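Local coordinates for protein carbohydrate binding module E1 (Uncultured bacterium, PDB 5KLE) that binds beta-glucan chains such as cellopentaose as a carbohydrate-binding module, and so probably serves to attach to cellulose in plant cell walls, at residues 23-26 with 27-31; 52-55 with 56-60. All coordinates share one frame; numbering follows the deposited sequence.

Interaction 1: residues 23-26 with 27-31; sequences FSAV and AGDCI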
loop_
_atom_site.group_PDB
_atom_site.type_symbol
_atom_site.label_atom_id
_atom_site.label_comp_id
_atom_site.label_asym_id
_atom_site.label_seq_id
_atom_site.Cartn_x
_atom_site.Cartn_y
_atom_site.Cartn_z
ATOM N N PHE A 23 6.241 -8.368 -1.675
ATOM C CA PHE A 23 7.411 -7.643 -2.150
ATOM C C PHE A 23 7.995 -6.859 -0.977
ATOM O O PHE A 23 7.319 -6.607 0.017
ATOM C CB PHE A 23 7.075 -6.764 -3.364
ATOM C CG PHE A 23 6.105 -5.653 -3.061
ATOM C CD1 PHE A 23 4.730 -5.863 -3.059
ATOM C CD2 PHE A 23 6.591 -4.388 -2.734
ATOM C CE1 PHE A 23 3.849 -4.795 -2.779
ATOM C CE2 PHE A 23 5.739 -3.338 -2.449
ATOM C CZ PHE A 23 4.374 -3.533 -2.456
ATOM N N SER A 24 9.267 -6.509 -1.086
ATOM C CA SER A 24 9.939 -5.744 -0.041
ATOM C C SER A 24 9.603 -4.273 -0.176
ATOM O O SER A 24 9.712 -3.708 -1.276
ATOM C CB SER A 24 11.452 -5.904 -0.186
ATOM O OG SER A 24 12.116 -5.269 0.891
ATOM N N ALA A 25 9.181 -3.653 0.933
ATOM C CA ALA A 25 8.672 -2.283 0.933
ATOM C C ALA A 25 9.379 -1.462 1.994
ATOM O O ALA A 25 9.823 -2.003 3.023
ATOM C CB ALA A 25 7.180 -2.288 1.233
ATOM N N VAL A 26 9.465 -0.144 1.757
ATOM C CA VAL A 26 10.082 0.766 2.718
ATOM C C VAL A 26 9.305 2.071 2.774
ATOM O O VAL A 26 8.632 2.467 1.812
ATOM C CB VAL A 26 11.570 1.133 2.442
ATOM C CG1 VAL A 26 12.520 -0.035 2.668
ATOM C CG2 VAL A 26 11.703 1.618 1.094
ATOM N N ALA A 27 9.406 2.746 3.918
ATOM C CA ALA A 27 8.819 4.080 4.053
ATOM C C ALA A 27 9.271 4.990 2.914
ATOM O O ALA A 27 10.477 5.068 2.595
ATOM C CB ALA A 27 9.224 4.686 5.399
ATOM N N GLY A 28 8.304 5.732 2.338
ATOM C CA GLY A 28 8.552 6.611 1.203
ATOM C C GLY A 28 8.210 6.005 -0.144
ATOM O O GLY A 28 8.078 6.755 -1.127
ATOM N N ASP A 29 8.071 4.683 -0.220
ATOM C CA ASP A 29 7.715 4.065 -1.497
ATOM C C ASP A 29 6.334 4.536 -1.950
ATOM O O ASP A 29 5.495 4.928 -1.137
ATOM C CB ASP A 29 7.667 2.530 -1.351
ATOM C CG ASP A 29 9.040 1.854 -1.410
ATOM O OD1 ASP A 29 10.042 2.465 -1.861
ATOM O OD2 ASP A 29 9.086 0.668 -1.001
ATOM N N CYS A 30 6.111 4.506 -3.272
ATOM C CA CYS A 30 4.850 4.864 -3.917
ATOM C C CYS A 30 4.486 3.709 -4.845
ATOM O O CYS A 30 5.144 3.518 -5.881
ATOM C CB CYS A 30 5.039 6.159 -4.707
ATOM S SG CYS A 30 3.545 6.610 -5.662
ATOM N N ILE A 31 3.481 2.917 -4.448
ATOM C CA ILE A 31 3.181 1.628 -5.071
ATOM C C ILE A 31 1.959 1.795 -5.972
ATOM O O ILE A 31 0.897 2.253 -5.509
ATOM C CB ILE A 31 2.848 0.571 -4.001
ATOM C CG1 ILE A 31 3.855 0.588 -2.849
ATOM C CG2 ILE A 31 2.698 -0.846 -4.667
ATOM C CD1 ILE A 31 5.172 0.290 -3.280
#
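Val26 and Asp29 are hydrogen-bonded to each other twice across a type II beta turn, the link by which the chain of this beta-sandwich passes from strand 23-25 of one sheet to strand 30-35 of the other. Asp29 N closes the turn on Val26 O at 3.1 Å; the aspartate side chain then shows how a single carboxylate can organise a corner. Asp29 CB lies 3.3 Å from Val26 O. Asp29 CG stands beside the backbone N and anti to the carbonyl carbon (chi1 -81°), which folds the group back over the turn to within 3.7 Å of Val26 CG2. At the tip the two oxygens part company. Asp29 OD1 rests 3.5 Å from that same methyl, CG2 of Val26, and takes a hydrogen bond from Asn14. Asp29 OD2 accepts the N-H of Val26 (2.9 Å from OD2 to N), the donor standing well above the carboxylate plane, 54° out of it. Lys15 adds a salt bridge to OD2, so a buried carboxylate has donors on both oxygens and a neighbouring positive charge that would probably favour its ionised form. Further from the turn, Phe23 and Ile31 reach toward each other from opposite directions, the ring being met obliquely by the isoleucine. CE2 of Phe23 approaches CD1 of Ile31 to 3.8 Å, while Phe23 CZ lies 3.9 Å from Ile31 CG2.

Interaction 2: residues 52-55 with 56-60; sequences YNIT and SGPQG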
loop_
_atom_site.group_PDB
_atom_site.type_symbol
_atom_site.label_atom_id
_atom_site.label_comp_id
_atom_site.label_asym_id
_atom_site.label_seq_id
_atom_site.Cartn_x
_atom_site.Cartn_y
_atom_site.Cartn_z
ATOM N N TYR A 52 -0.142 4.036 5.560
ATOM C CA TYR A 52 -0.313 4.315 4.137
ATOM C C TYR A 52 -1.348 5.404 3.886
ATOM O O TYR A 52 -2.315 5.567 4.644
ATOM C CB TYR A 52 -0.880 3.067 3.395
ATOM C CG TYR A 52 -0.121 1.784 3.696
ATOM C CD1 TYR A 52 0.876 1.307 2.822
ATOM C CD2 TYR A 52 -0.336 1.082 4.901
ATOM C CE1 TYR A 52 1.603 0.157 3.120
ATOM C CE2 TYR A 52 0.423 -0.074 5.219
ATOM C CZ TYR A 52 1.360 -0.542 4.291
ATOM O OH TYR A 52 2.128 -1.671 4.589
ATOM N N ASN A 53 -1.155 6.120 2.789
ATOM C CA ASN A 53 -2.163 7.027 2.222
ATOM C C ASN A 53 -2.401 6.640 0.768
ATOM O O ASN A 53 -1.437 6.484 0.006
ATOM C CB ASN A 53 -1.690 8.491 2.199
ATOM C CG ASN A 53 -1.571 9.116 3.580
ATOM O OD1 ASN A 53 -2.208 8.675 4.530
ATOM N ND2 ASN A 53 -0.775 10.199 3.683
ATOM N N ILE A 54 -3.674 6.539 0.363
ATOM C CA ILE A 54 -4.023 6.261 -1.033
ATOM C C ILE A 54 -4.328 7.584 -1.719
ATOM O O ILE A 54 -5.134 8.382 -1.208
ATOM C CB ILE A 54 -5.241 5.324 -1.124
ATOM C CG1 ILE A 54 -4.889 3.974 -0.515
ATOM C CG2 ILE A 54 -5.719 5.196 -2.577
ATOM C CD1 ILE A 54 -6.026 2.955 -0.503
ATOM N N THR A 55 -3.697 7.836 -2.870
ATOM C CA THR A 55 -3.906 9.127 -3.542
ATOM C C THR A 55 -5.373 9.285 -3.924
ATOM O O THR A 55 -5.975 8.393 -4.525
ATOM C CB THR A 55 -3.008 9.227 -4.764
ATOM O OG1 THR A 55 -1.661 9.042 -4.300
ATOM C CG2 THR A 55 -3.128 10.632 -5.436
ATOM N N SER A 56 -5.958 10.405 -3.504
ATOM C CA SER A 56 -7.378 10.704 -3.737
ATOM C C SER A 56 -8.295 9.678 -3.104
ATOM O O SER A 56 -9.458 9.544 -3.517
ATOM C CB SER A 56 -7.694 10.861 -5.222
ATOM O OG SER A 56 -6.896 11.878 -5.810
ATOM N N GLY A 57 -7.822 9.003 -2.057
ATOM C CA GLY A 57 -8.606 7.976 -1.400
ATOM C C GLY A 57 -8.300 7.902 0.080
ATOM O O GLY A 57 -7.835 8.875 0.686
ATOM N N PRO A 58 -8.545 6.748 0.689
ATOM C CA PRO A 58 -8.409 6.628 2.151
ATOM C C PRO A 58 -7.016 7.006 2.652
ATOM O O PRO A 58 -5.996 6.677 2.037
ATOM C CB PRO A 58 -8.721 5.151 2.408
ATOM C CG PRO A 58 -9.673 4.792 1.336
ATOM C CD PRO A 58 -9.161 5.543 0.102
ATOM N N GLN A 59 -6.987 7.712 3.789
ATOM C CA GLN A 59 -5.767 8.248 4.389
ATOM C C GLN A 59 -5.561 7.653 5.774
ATOM O O GLN A 59 -6.526 7.284 6.462
ATOM C CB GLN A 59 -5.876 9.766 4.543
ATOM C CG GLN A 59 -6.204 10.515 3.265
ATOM C CD GLN A 59 -4.985 10.598 2.360
ATOM O OE1 GLN A 59 -3.958 11.227 2.687
ATOM N NE2 GLN A 59 -5.088 9.978 1.204
ATOM N N GLY A 60 -4.301 7.553 6.189
ATOM C CA GLY A 60 -4.010 7.074 7.533
ATOM C C GLY A 60 -4.341 5.612 7.779
ATOM O O GLY A 60 -4.707 5.248 8.910
#
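Asn53 and Gly60 are hydrogen-bonded at the open end of a beta hairpin, in which strand 50-54 turns back through a type II turn, Ile54 to Gly57, toward strand 61-63. Tyr52, just before, leads its ring away, to Phe90 and Val92 of the facing sheet. Asn53 comes next, its CG beside the backbone N (chi1 -69°), and its OD1 accepts Gly60 N at 2.9 Å in a nearly straight bond (168°). Over this amide passes that of Gln59, the planes 29° apart, with Gln59 OE1 3.3 Å from Asn53 CG in a contact that is not a hydrogen bond. With alanine in place of Asn53, Gly60 N would probably lose its side-chain acceptor, and a gap would be likely to open under the Gln59 amide. Ile54 then uses both its backbone N and O toward the returning arm: its N donates to Pro58 O (2.9 Å), and its O takes Gly57 N (2.9 Å), the donor lying above the carbonyl plane. Ile54 CD1 meets Pro58 CD at 4.1 Å. Thr55 OG1 ends the segment with a hydrogen bond to Cys8 O, outside the hairpin. Within the returning arm, Gln59, bent at chi2, donates NE2 to Gly57 O, a hydrogen bond of 3.0 Å, with Gly57 O almost in the plane of the Gln59 amide.

Overall arrangement
Interactions 1 and 2 are two answers to the same problem, turning the chain between two strands, and each uses a type II turn reinforced by a polar side chain. Residues 23-31 cross between the sheets of the sandwich, whereas residues 52-60 stay within one sheet as a hairpin. Both reach the mixed sheet containing strand 77-86, but they do not touch: their centres are about 14 Å and their nearest atoms about 6 Å apart. Each is partly buried. In interaction 1 the reinforcing group is a charged, buried carboxylate tied to a lysine; in interaction 2 neutral amides of a partly exposed Asn53 and an exposed Gln59 do the work. Neither contains any residue of the glycan pocket.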